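Local coordinates for DUF6844 domain-containing protein (PDB 4QVR) that is of unknown function, belongs to the DUF6844 family and carries a predicted signal sequence, consistent with a role outside the cytoplasm of Francisella tularensis, at residues Lys91-Ala94 and Glu95-Leu98; Leu146-Ala149 and Gln150-Ile154; Met236-Lys239 and Ser240-Gly244; Ile272-Asp275 and Lys276-Gly279; Ser410-Tyr413 and Lys414-Asn418. All coordinates share one frame; numbering follows the deposited sequence. Where two conformers were deposited one is given.

How the interactions relate
All five contacts are local, each joining side chains three to five residues apart. Interactions 1 and 4 start helices through a serine N-cap, the first as a capping box with E96, the second directly off a strand end. Interactions 2 and 3 lie within helices: the former, nearest the chain centre, has a partly exposed lysine-glutamate salt bridge, the latter, at the surface, hydroxyls bonded to backbone carbonyls. Interaction 5 closes a helix, also at the surface, with a tyrosine-lysine pair. Interaction 2 is the hub: I154 packs on L241 of interaction 3, Y153 on Y273 of interaction 4, and Q150 meets Y413 of interaction 5 by a probable hydrogen bond. Interaction 1 touches none of the others.

Interaction 1: Lys91-Ala94 and Glu95-Leu98; sequences KRSA and EEIL
S93 and E96 exchange bonds at the start of helix 94-108 and so form a capping box. S93 is the N-cap: its OG accepts from the backbone N of E96 at 3.3 Å. In return the carboxylate of E96 folds back, and its OE1 takes the backbone N-H of S93 at 2.8 Å in an almost straight bond (175°), met on the anti side and somewhat out of the carboxylate plane. That same OE1 also receives a weak bond from S93 OG, so one oxygen answers two donors of one residue. S93 OG can reach both partners because chi1 of 63° sets it between its own backbone N and carbonyl carbon. Behind the cap the regular helix pattern takes over: S93 O accepts from I97 N at 2.9 Å, with a weak second bond from E96 N, and A94 O accepts from L98 N at 3.0 Å.

R92, just ahead of the cap, crosses I97 at about a right angle and lays one guanidinium face over I97 CG1, which stands 3.6 Å above the plane. Its charge is matched by salt bridges to D90 and D100, while its carbonyl oxygen accepts from K261. I97 and L98 then carry the helix onto strand 251-261, and A94 and L98 also touch A266 on strand 264-273, with E95 and L98 reaching I122 on strand 117-126.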
loop_
_atom_site.group_PDB
_atom_site.type_symbol
_atom_site.label_atom_id
_atom_site.label_comp_id
_atom_site.label_asym_id
_atom_site.label_seq_id
_atom_site.Cartn_x
_atom_site.Cartn_y
_atom_site.Cartn_z
ATOM N N LYS A 91 21.987 -11.063 -15.256
ATOM C CA LYS A 91 22.853 -10.545 -14.193
ATOM C C LYS A 91 22.220 -9.464 -13.317
ATOM O O LYS A 91 22.877 -8.922 -12.412
ATOM C CB LYS A 91 24.133 -9.976 -14.803
ATOM C CG LYS A 91 24.889 -10.940 -15.679
ATOM C CD LYS A 91 25.161 -12.217 -14.933
ATOM C CE LYS A 91 26.117 -13.109 -15.708
ATOM N NZ LYS A 91 26.293 -14.386 -14.981
ATOM N N ARG A 92 20.965 -9.127 -13.574
ATOM C CA ARG A 92 20.327 -8.104 -12.798
ATOM C C ARG A 92 20.084 -8.522 -11.354
ATOM O O ARG A 92 19.926 -9.701 -11.050
ATOM C CB ARG A 92 19.003 -7.731 -13.429
ATOM C CG ARG A 92 19.128 -7.039 -14.783
ATOM C CD ARG A 92 17.757 -6.762 -15.357
ATOM N NE ARG A 92 17.073 -8.030 -15.549
ATOM C CZ ARG A 92 15.799 -8.161 -15.894
ATOM N NH1 ARG A 92 15.040 -7.091 -16.092
ATOM N NH2 ARG A 92 15.278 -9.373 -16.002
ATOM N N SER A 93 20.088 -7.537 -10.468
ATOM C CA SER A 93 19.740 -7.746 -9.093
ATOM C C SER A 93 18.207 -7.770 -9.020
ATOM O O SER A 93 17.493 -7.330 -9.962
ATOM C CB SER A 93 20.239 -6.574 -8.249
ATOM O OG SER A 93 19.580 -5.379 -8.659
ATOM N N ALA A 94 17.692 -8.259 -7.910
ATOM C CA ALA A 94 16.253 -8.285 -7.679
ATOM C C ALA A 94 15.631 -6.893 -7.883
ATOM O O ALA A 94 14.537 -6.749 -8.439
ATOM C CB ALA A 94 15.983 -8.756 -6.254
ATOM N N GLU A 95 16.320 -5.870 -7.412
ATOM C CA GLU A 95 15.810 -4.523 -7.509
ATOM C C GLU A 95 15.714 -4.023 -8.971
ATOM O O GLU A 95 14.825 -3.282 -9.318
ATOM C CB GLU A 95 16.706 -3.607 -6.672
ATOM C CG GLU A 95 16.168 -2.205 -6.498
ATOM C CD GLU A 95 16.817 -1.456 -5.348
ATOM O OE1 GLU A 95 18.053 -1.597 -5.138
ATOM O OE2 GLU A 95 16.081 -0.712 -4.660
ATOM N N GLU A 96 16.679 -4.414 -9.799
ATOM C CA GLU A 96 16.711 -4.041 -11.197
ATOM C C GLU A 96 15.659 -4.825 -11.979
ATOM O O GLU A 96 15.029 -4.280 -12.872
ATOM C CB GLU A 96 18.113 -4.271 -11.751
ATOM C CG GLU A 96 19.158 -3.327 -11.135
ATOM C CD GLU A 96 20.607 -3.808 -11.325
ATOM O OE1 GLU A 96 20.829 -5.031 -11.439
ATOM O OE2 GLU A 96 21.539 -2.962 -11.335
ATOM N N ILE A 97 15.446 -6.090 -11.641
ATOM C CA ILE A 97 14.435 -6.886 -12.306
ATOM C C ILE A 97 13.087 -6.242 -12.026
ATOM O O ILE A 97 12.331 -5.938 -12.945
ATOM C CB ILE A 97 14.424 -8.314 -11.796
ATOM C CG1 ILE A 97 15.720 -9.038 -12.181
ATOM C CG2 ILE A 97 13.255 -9.083 -12.394
ATOM C CD1 ILE A 97 15.939 -10.332 -11.415
ATOM N N LEU A 98 12.800 -5.975 -10.750
ATOM C CA LEU A 98 11.519 -5.369 -10.373
ATOM C C LEU A 98 11.277 -3.964 -10.962
ATOM O O LEU A 98 10.152 -3.649 -11.381
ATOM C CB LEU A 98 11.378 -5.348 -8.866
ATOM C CG LEU A 98 11.146 -6.716 -8.246
ATOM C CD1 LEU A 98 11.193 -6.615 -6.754
ATOM C CD2 LEU A 98 9.815 -7.266 -8.671
#

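Interaction 2: Leu146-Ala149 and Gln150-Ile154; sequences LIKA and QAEYI
Backbone hydrogen bonds run unbroken from residue i+4 to i through this turn of helix 134-159, from Q150 N to L146 O (2.8 Å) through to Y153 N and A149 O (3.1 Å). On one flank K148 and E152, one turn apart, form a salt bridge: K148 NZ donates to E152 OE2 at 3.0 Å, arriving from above the carboxylate plane, 39° out of it. The lysine chain runs extended until chi4 (-61°), where a bend turns NZ towards the acid. A water bridges the same two groups, donating to E152 OE1 at 2.8 Å and accepting weakly from K148 NZ.

On another flank the amide of Q150 crosses the L146 side chain at a slant, NE2 lying 3.9 Å from L146 CG. This is a van der Waals contact; OE1 of the same amide accepts from Y413 on helix 402-415. Y153 reaches away to hydrogen-bond N247 and to meet the rings of Y117 and Y273.

With a direct bond to one carboxylate oxygen and a water on the other, the charges of K148 and E152 probably offset each other where both are only partly exposed, and the pairing should favour the ionised forms of both.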
loop_
_atom_site.group_PDB
_atom_site.type_symbol
_atom_site.label_atom_id
_atom_site.label_comp_id
_atom_site.label_asym_id
_atom_site.label_seq_id
_atom_site.Cartn_x
_atom_site.Cartn_y
_atom_site.Cartn_z
ATOM N N LEU A 146 4.762 -1.570 0.209
ATOM C CA LEU A 146 3.543 -0.707 0.301
ATOM C C LEU A 146 3.779 0.544 1.103
ATOM O O LEU A 146 3.428 1.647 0.682
ATOM C CB LEU A 146 2.422 -1.457 0.966
ATOM C CG LEU A 146 1.100 -0.696 1.146
ATOM C CD1 LEU A 146 0.510 -0.304 -0.203
ATOM C CD2 LEU A 146 0.135 -1.582 1.919
ATOM N N ILE A 147 4.374 0.377 2.282
ATOM C CA ILE A 147 4.630 1.508 3.173
ATOM C C ILE A 147 5.587 2.492 2.552
ATOM O O ILE A 147 5.478 3.704 2.750
ATOM C CB ILE A 147 5.164 1.023 4.553
ATOM C CG1 ILE A 147 3.992 0.541 5.416
ATOM C CG2 ILE A 147 5.874 2.138 5.285
ATOM C CD1 ILE A 147 4.416 -0.048 6.752
ATOM N N LYS A 148 6.534 1.973 1.797
ATOM C CA LYS A 148 7.504 2.823 1.109
ATOM C C LYS A 148 6.797 3.616 0.013
ATOM O O LYS A 148 7.023 4.810 -0.157
ATOM C CB LYS A 148 8.594 1.956 0.543
ATOM C CG LYS A 148 9.783 2.695 -0.035
ATOM C CD LYS A 148 10.860 1.655 -0.289
ATOM C CE LYS A 148 12.182 2.280 -0.667
ATOM N NZ LYS A 148 12.068 3.063 -1.913
ATOM N N ALA A 149 5.903 2.961 -0.705
ATOM C CA ALA A 149 5.154 3.641 -1.750
ATOM C C ALA A 149 4.287 4.709 -1.121
ATOM O O ALA A 149 4.211 5.817 -1.634
ATOM C CB ALA A 149 4.302 2.651 -2.545
ATOM N N GLN A 150 3.637 4.388 -0.005
ATOM C CA GLN A 150 2.789 5.391 0.658
ATOM C C GLN A 150 3.576 6.591 1.119
ATOM O O GLN A 150 3.136 7.746 0.980
ATOM C CB GLN A 150 2.082 4.804 1.858
ATOM C CG GLN A 150 0.982 3.849 1.458
ATOM C CD GLN A 150 0.322 3.139 2.635
ATOM O OE1 GLN A 150 0.804 3.151 3.757
ATOM N NE2 GLN A 150 -0.772 2.477 2.350
ATOM N N ALA A 151 4.761 6.332 1.622
ATOM C CA ALA A 151 5.587 7.396 2.175
ATOM C C ALA A 151 6.128 8.298 1.078
ATOM O O ALA A 151 6.225 9.526 1.259
ATOM C CB ALA A 151 6.710 6.791 3.021
ATOM N N GLU A 152 6.449 7.710 -0.071
ATOM C CA GLU A 152 6.948 8.486 -1.211
ATOM C C GLU A 152 5.873 9.378 -1.816
ATOM O O GLU A 152 6.162 10.503 -2.242
ATOM C CB GLU A 152 7.599 7.570 -2.244
ATOM C CG GLU A 152 8.886 6.982 -1.664
ATOM C CD GLU A 152 9.659 6.098 -2.609
ATOM O OE1 GLU A 152 9.119 5.708 -3.668
ATOM O OE2 GLU A 152 10.821 5.773 -2.268
ATOM N N TYR A 153 4.642 8.883 -1.842
ATOM C CA TYR A 153 3.500 9.671 -2.291
ATOM C C TYR A 153 3.325 10.881 -1.360
ATOM O O TYR A 153 3.210 11.990 -1.819
ATOM C CB TYR A 153 2.213 8.838 -2.333
ATOM C CG TYR A 153 0.988 9.696 -2.494
ATOM C CD1 TYR A 153 0.669 10.274 -3.712
ATOM C CD2 TYR A 153 0.142 9.934 -1.434
ATOM C CE1 TYR A 153 -0.452 11.096 -3.858
ATOM C CE2 TYR A 153 -0.970 10.748 -1.573
ATOM C CZ TYR A 153 -1.256 11.333 -2.780
ATOM O OH TYR A 153 -2.373 12.146 -2.894
ATOM N N ILE A 154 3.342 10.666 -0.048
ATOM C CA ILE A 154 3.203 11.771 0.897
ATOM C C ILE A 154 4.311 12.802 0.736
ATOM O O ILE A 154 4.061 14.011 0.713
ATOM C CB ILE A 154 3.131 11.246 2.344
ATOM C CG1 ILE A 154 1.815 10.472 2.517
ATOM C CG2 ILE A 154 3.183 12.403 3.344
ATOM C CD1 ILE A 154 1.729 9.691 3.808
HETATM O O HOH W 1 10.542 3.516 -4.569
#

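Interaction 3: Met236-Lys239 and Ser240-Gly244; sequences MTIK and SLTTG
T242 and I238 make the closest side-chain bond of this turn of helix 224-246. T242 OG1 donates to I238 O at 3.0 Å, and T242 N donates to the same oxygen at 2.9 Å. The two donors come from different directions: the amide nearly along the carbonyl, the hydroxyl from above the carbonyl plane, 41° out of it. T243 repeats the arrangement one residue on, with OG1 3.2 Å and N 3.1 Å from K239 O. In both threonines chi1 of -65° holds OG1 beside its own backbone N and so over the carbonyl four residues back. S240 follows less firmly: its N bonds straight to the carbonyl oxygen of the selenomethionine M236 at 2.9 Å, whereas its OG makes only a weak approach there, with S158 O as a competing weak acceptor.

Side chains otherwise meet lightly: I238 CG2 lies 4.0 Å from T242 OG1, and the one carbon pair is T237 CG2 with L241 CD1 at 4.2 Å. T237 points its own hydroxyl back to S233 O.

Further out, helix 374-385 lies against the side that carries I238, L241 and T242: I238 touches L378 and S385, and both L241 and T242 rest on S381.

The hydroxyls of T242 and T243 thus spend their protons on the helix's own backbone. Each of these two carbonyls is gripped twice, which probably draws more negative charge onto its oxygen than a single bond would.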
loop_
_atom_site.group_PDB
_atom_site.type_symbol
_atom_site.label_atom_id
_atom_site.label_comp_id
_atom_site.label_asym_id
_atom_site.label_seq_id
_atom_site.Cartn_x
_atom_site.Cartn_y
_atom_site.Cartn_z
HETATM N N MSE A 236 2.814 25.600 6.949
HETATM C CA MSE A 236 2.701 25.063 5.582
HETATM C C MSE A 236 3.151 23.622 5.606
HETATM O O MSE A 236 2.526 22.766 4.983
HETATM C CB MSE A 236 3.472 25.865 4.537
HETATM C CG MSE A 236 2.875 27.261 4.300
HETATM SE SE MSE A 236 0.904 27.276 4.098
HETATM C CE MSE A 236 0.426 28.207 5.774
ATOM N N THR A 237 4.219 23.325 6.343
ATOM C CA THR A 237 4.702 21.933 6.447
ATOM C C THR A 237 3.649 21.010 7.039
ATOM O O THR A 237 3.484 19.883 6.567
ATOM C CB THR A 237 5.987 21.834 7.299
ATOM O OG1 THR A 237 7.047 22.528 6.646
ATOM C CG2 THR A 237 6.422 20.420 7.486
ATOM N N ILE A 238 2.942 21.466 8.074
ATOM C CA ILE A 238 1.889 20.640 8.690
ATOM C C ILE A 238 0.722 20.469 7.708
ATOM O O ILE A 238 0.166 19.369 7.563
ATOM C CB ILE A 238 1.343 21.236 10.009
ATOM C CG1 ILE A 238 2.442 21.400 11.077
ATOM C CG2 ILE A 238 0.231 20.370 10.567
ATOM C CD1 ILE A 238 3.102 20.108 11.514
ATOM N N LYS A 239 0.346 21.573 7.063
ATOM C CA LYS A 239 -0.724 21.589 6.074
ATOM C C LYS A 239 -0.430 20.539 4.986
ATOM O O LYS A 239 -1.254 19.691 4.717
ATOM C CB LYS A 239 -0.850 23.000 5.486
ATOM C CG LYS A 239 -1.980 23.190 4.490
ATOM C CD LYS A 239 -2.077 24.656 4.058
ATOM C CE LYS A 239 -3.238 24.893 3.096
ATOM N NZ LYS A 239 -3.129 24.092 1.843
ATOM N N SER A 240 0.765 20.600 4.403
ATOM C CA SER A 240 1.210 19.638 3.390
ATOM C C SER A 240 1.045 18.185 3.783
ATOM O O SER A 240 0.524 17.386 3.018
ATOM C CB SER A 240 2.692 19.838 3.095
ATOM O OG SER A 240 2.879 20.953 2.273
ATOM N N LEU A 241 1.536 17.852 4.971
ATOM C CA LEU A 241 1.495 16.497 5.482
ATOM C C LEU A 241 0.101 16.010 5.773
ATOM O O LEU A 241 -0.209 14.841 5.532
ATOM C CB LEU A 241 2.346 16.393 6.738
ATOM C CG LEU A 241 3.850 16.508 6.464
ATOM C CD1 LEU A 241 4.659 16.606 7.759
ATOM C CD2 LEU A 241 4.281 15.319 5.619
ATOM N N THR A 242 -0.728 16.893 6.319
ATOM C CA THR A 242 -2.115 16.560 6.614
ATOM C C THR A 242 -2.847 16.231 5.320
ATOM O O THR A 242 -3.678 15.364 5.289
ATOM C CB THR A 242 -2.838 17.720 7.330
ATOM O OG1 THR A 242 -2.242 17.918 8.612
ATOM C CG2 THR A 242 -4.294 17.391 7.563
ATOM N N THR A 243 -2.534 16.939 4.250
ATOM C CA THR A 243 -3.182 16.693 2.993
ATOM C C THR A 243 -2.727 15.327 2.482
ATOM O O THR A 243 -3.550 14.518 2.073
ATOM C CB THR A 243 -2.887 17.825 2.009
ATOM O OG1 THR A 243 -3.477 19.030 2.511
ATOM C CG2 THR A 243 -3.472 17.514 0.628
ATOM N N GLY A 244 -1.411 15.076 2.565
ATOM C CA GLY A 244 -0.824 13.820 2.184
ATOM C C GLY A 244 -1.346 12.596 2.925
ATOM O O GLY A 244 -1.642 11.579 2.291
#

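Interaction 4: Ile272-Asp275 and Lys276-Gly279; sequences IYSD and KIKG
A serine N-cap marks the passage from strand 264-273 into helix 275-285, with S274 in the capping position and the turn following straight after the strand. S274 OG takes the backbone N-H of I277 at 3.0 Å, an almost straight bond (168°). With chi1 at 164° the hydroxyl swings away from its own N and over the first turn, where it also lies 3.5 Å from I277 CG1. The backbone continues the helix from there: S274 O accepts from K278 N at 2.9 Å, and D275 O from G279 N at 2.7 Å.

On the strand side, S274 pairs by backbone with G250 and Y273 with Y117, so the cap is tied to the sheet as the helix leaves it. I277 packs on L73 of helix 67-78, while K276 sends its ammonium to D65 O.

Y273 reaches forward from the strand and crosses the K278 side chain at a slant. The lysine runs fully extended past it to bond N247 through NZ, so its aliphatic part, not its charge, meets the tyrosine hydroxyl: Y273 OH is 3.5 Å from K278 CD. That hydroxyl gives its proton to D275 OD1 at 2.9 Å, coming from above the carboxylate plane, 37° out of it.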
loop_
_atom_site.group_PDB
_atom_site.type_symbol
_atom_site.label_atom_id
_atom_site.label_comp_id
_atom_site.label_asym_id
_atom_site.label_seq_id
_atom_site.Cartn_x
_atom_site.Cartn_y
_atom_site.Cartn_z
ATOM N N ILE A 272 -1.507 3.796 -7.702
ATOM C CA ILE A 272 -2.059 4.934 -8.402
ATOM C C ILE A 272 -2.875 5.717 -7.389
ATOM O O ILE A 272 -3.347 5.146 -6.426
ATOM C CB ILE A 272 -3.038 4.536 -9.515
ATOM C CG1 ILE A 272 -4.259 3.867 -8.882
ATOM C CG2 ILE A 272 -2.329 3.698 -10.547
ATOM C CD1 ILE A 272 -5.304 3.403 -9.835
ATOM N N TYR A 273 -3.017 7.024 -7.602
ATOM C CA TYR A 273 -3.852 7.847 -6.756
ATOM C C TYR A 273 -5.116 8.206 -7.510
ATOM O O TYR A 273 -5.050 8.565 -8.678
ATOM C CB TYR A 273 -3.181 9.160 -6.348
ATOM C CG TYR A 273 -4.147 10.005 -5.537
ATOM C CD1 TYR A 273 -4.378 9.730 -4.211
ATOM C CD2 TYR A 273 -4.865 11.050 -6.118
ATOM C CE1 TYR A 273 -5.282 10.478 -3.462
ATOM C CE2 TYR A 273 -5.753 11.814 -5.374
ATOM C CZ TYR A 273 -5.965 11.507 -4.039
ATOM O OH TYR A 273 -6.871 12.230 -3.282
ATOM N N SER A 274 -6.252 8.168 -6.823
ATOM C CA SER A 274 -7.531 8.522 -7.428
ATOM C C SER A 274 -8.429 9.281 -6.465
ATOM O O SER A 274 -8.796 8.743 -5.427
ATOM C CB SER A 274 -8.280 7.267 -7.902
ATOM O OG SER A 274 -9.667 7.563 -8.145
ATOM N N ASP A 275 -8.771 10.525 -6.801
ATOM C CA ASP A 275 -9.738 11.303 -5.997
ATOM C C ASP A 275 -11.041 10.549 -5.878
ATOM O O ASP A 275 -11.631 10.504 -4.811
ATOM C CB ASP A 275 -10.048 12.668 -6.622
ATOM C CG ASP A 275 -9.031 13.724 -6.263
ATOM O OD1 ASP A 275 -8.599 13.771 -5.081
ATOM O OD2 ASP A 275 -8.698 14.541 -7.152
ATOM N N LYS A 276 -11.487 9.948 -6.966
ATOM C CA LYS A 276 -12.755 9.220 -6.951
ATOM C C LYS A 276 -12.727 8.090 -5.945
ATOM O O LYS A 276 -13.681 7.917 -5.192
ATOM C CB LYS A 276 -13.106 8.730 -8.340
ATOM C CG LYS A 276 -13.311 9.903 -9.279
ATOM C CD LYS A 276 -13.796 9.504 -10.655
ATOM C CE LYS A 276 -14.140 10.760 -11.435
ATOM N NZ LYS A 276 -14.628 10.483 -12.813
ATOM N N ILE A 277 -11.630 7.337 -5.917
ATOM C CA ILE A 277 -11.460 6.271 -4.929
ATOM C C ILE A 277 -11.444 6.890 -3.534
ATOM O O ILE A 277 -12.100 6.382 -2.624
ATOM C CB ILE A 277 -10.197 5.436 -5.185
ATOM C CG1 ILE A 277 -10.387 4.605 -6.442
ATOM C CG2 ILE A 277 -9.895 4.516 -3.998
ATOM C CD1 ILE A 277 -11.497 3.564 -6.345
ATOM N N LYS A 278 -10.721 7.993 -3.360
ATOM C CA LYS A 278 -10.743 8.662 -2.063
ATOM C C LYS A 278 -12.188 9.052 -1.680
ATOM O O LYS A 278 -12.606 8.862 -0.545
ATOM C CB LYS A 278 -9.873 9.914 -2.052
ATOM C CG LYS A 278 -10.061 10.712 -0.765
ATOM C CD LYS A 278 -9.212 11.965 -0.716
ATOM C CE LYS A 278 -9.472 12.718 0.577
ATOM N NZ LYS A 278 -8.508 13.825 0.766
ATOM N N GLY A 279 -12.921 9.626 -2.635
ATOM C CA GLY A 279 -14.303 10.068 -2.433
ATOM C C GLY A 279 -15.286 8.929 -2.218
ATOM O O GLY A 279 -16.276 9.078 -1.508
#

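Interaction 5: Ser410-Tyr413 and Lys414-Asn418; sequences STYY and KTKAN
Y412 and K416 lie side by side and point the same way at the end of helix 402-415. The lysine runs extended along the phenol, its CD 3.6 Å from Y412 CZ and 3.2 Å from Y412 OH, approaching the ring obliquely. At the far end K416 NZ donates to Y412 OH at 3.1 Å. Similar first torsions help set the parallel course: both chains leave with CG opposite the backbone N, at 170° for Y412 and -173° for K416.

These polar ends have further partners. Y412 OH bonds A369 O, and K416 NZ makes a salt bridge with E376, which probably offsets the lysine's charge; the tyrosine oxygen thus has both a carbonyl and an ammonium partner.

Beneath the pair the backbone makes its last helical bonds: K416 N to Y412 O at 3.0 Å, then K416 leaves helical geometry. T415 N donates to T411 O at 3.0 Å, and T415 OG1 adds a weak bond to that oxygen. Further round, K414 CG lies over S410 O, 3.4 Å away, before its chain bends away.

Y413 turns to another side, packing on A369 and L248 and, together with S410, on I147 of helix 134-159. The end of helix 402-415 is thereby packed on helices 134-159 and 349-370, with E376 of helix 374-385 reaching K416.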
loop_
_atom_site.group_PDB
_atom_site.type_symbol
_atom_site.label_atom_id
_atom_site.label_comp_id
_atom_site.label_asym_id
_atom_site.label_seq_id
_atom_site.Cartn_x
_atom_site.Cartn_y
_atom_site.Cartn_z
ATOM N N SER A 410 4.913 3.290 9.698
ATOM C CA SER A 410 5.085 1.919 10.146
ATOM C C SER A 410 4.714 1.793 11.640
ATOM O O SER A 410 4.125 0.796 12.076
ATOM C CB SER A 410 6.533 1.491 9.950
ATOM O OG SER A 410 6.732 0.212 10.510
ATOM N N THR A 411 5.053 2.816 12.409
ATOM C CA THR A 411 4.757 2.820 13.832
ATOM C C THR A 411 3.243 2.832 14.014
ATOM O O THR A 411 2.696 2.013 14.754
ATOM C CB THR A 411 5.399 4.045 14.531
ATOM O OG1 THR A 411 6.827 3.961 14.423
ATOM C CG2 THR A 411 5.018 4.114 15.998
ATOM N N TYR A 412 2.584 3.749 13.302
ATOM C CA TYR A 412 1.132 3.915 13.364
ATOM C C TYR A 412 0.381 2.649 13.009
ATOM O O TYR A 412 -0.624 2.353 13.635
ATOM C CB TYR A 412 0.691 5.048 12.446
ATOM C CG TYR A 412 -0.803 5.161 12.229
ATOM C CD1 TYR A 412 -1.624 5.802 13.163
ATOM C CD2 TYR A 412 -1.395 4.651 11.071
ATOM C CE1 TYR A 412 -2.996 5.914 12.957
ATOM C CE2 TYR A 412 -2.757 4.759 10.848
ATOM C CZ TYR A 412 -3.557 5.392 11.785
ATOM O OH TYR A 412 -4.921 5.491 11.565
ATOM N N TYR A 413 0.842 1.900 12.015
ATOM C CA TYR A 413 0.137 0.680 11.672
ATOM C C TYR A 413 0.297 -0.371 12.768
ATOM O O TYR A 413 -0.672 -1.033 13.134
ATOM C CB TYR A 413 0.550 0.108 10.307
ATOM C CG TYR A 413 0.109 0.927 9.106
ATOM C CD1 TYR A 413 -1.228 1.250 8.911
ATOM C CD2 TYR A 413 1.023 1.310 8.124
ATOM C CE1 TYR A 413 -1.630 1.992 7.803
ATOM C CE2 TYR A 413 0.630 2.033 7.006
ATOM C CZ TYR A 413 -0.699 2.375 6.851
ATOM O OH TYR A 413 -1.094 3.105 5.751
ATOM N N LYS A 414 1.504 -0.512 13.312
ATOM C CA LYS A 414 1.737 -1.503 14.370
ATOM C C LYS A 414 0.933 -1.201 15.625
ATOM O O LYS A 414 0.442 -2.117 16.249
ATOM C CB LYS A 414 3.233 -1.645 14.703
ATOM C CG LYS A 414 4.056 -2.268 13.569
ATOM C CD LYS A 414 5.547 -2.384 13.887
ATOM C CE LYS A 414 5.825 -3.375 15.008
ATOM N NZ LYS A 414 7.273 -3.474 15.333
ATOM N N THR A 415 0.766 0.075 15.973
ATOM C CA THR A 415 0.016 0.444 17.187
ATOM C C THR A 415 -1.501 0.603 17.030
ATOM O O THR A 415 -2.218 0.401 17.995
ATOM C CB THR A 415 0.553 1.743 17.858
ATOM O OG1 THR A 415 0.348 2.869 17.001
ATOM C CG2 THR A 415 2.031 1.615 18.203
ATOM N N LYS A 416 -2.011 0.946 15.849
ATOM C CA LYS A 416 -3.461 1.143 15.728
ATOM C C LYS A 416 -4.239 -0.106 16.118
ATOM O O LYS A 416 -3.866 -1.227 15.765
ATOM C CB LYS A 416 -3.906 1.646 14.348
ATOM C CG LYS A 416 -5.393 1.984 14.355
ATOM C CD LYS A 416 -5.816 3.013 13.324
ATOM C CE LYS A 416 -7.222 3.538 13.639
ATOM N NZ LYS A 416 -7.676 4.631 12.728
ATOM N N ALA A 417 -5.330 0.125 16.841
ATOM C CA ALA A 417 -6.181 -0.929 17.363
ATOM C C ALA A 417 -6.994 -1.668 16.306
ATOM O O ALA A 417 -7.327 -1.135 15.248
ATOM C CB ALA A 417 -7.109 -0.359 18.428
ATOM N N ASN A 418 -7.309 -2.914 16.635
ATOM C CA ASN A 418 -8.096 -3.795 15.783
ATOM C C ASN A 418 -9.555 -3.360 15.645
ATOM O O ASN A 418 -9.992 -2.388 16.258
ATOM C CB ASN A 418 -8.027 -5.237 16.321
ATOM C CG ASN A 418 -8.252 -5.326 17.828
ATOM O OD1 ASN A 418 -8.507 -4.324 18.503
ATOM N ND2 ASN A 418 -8.136 -6.538 18.365
#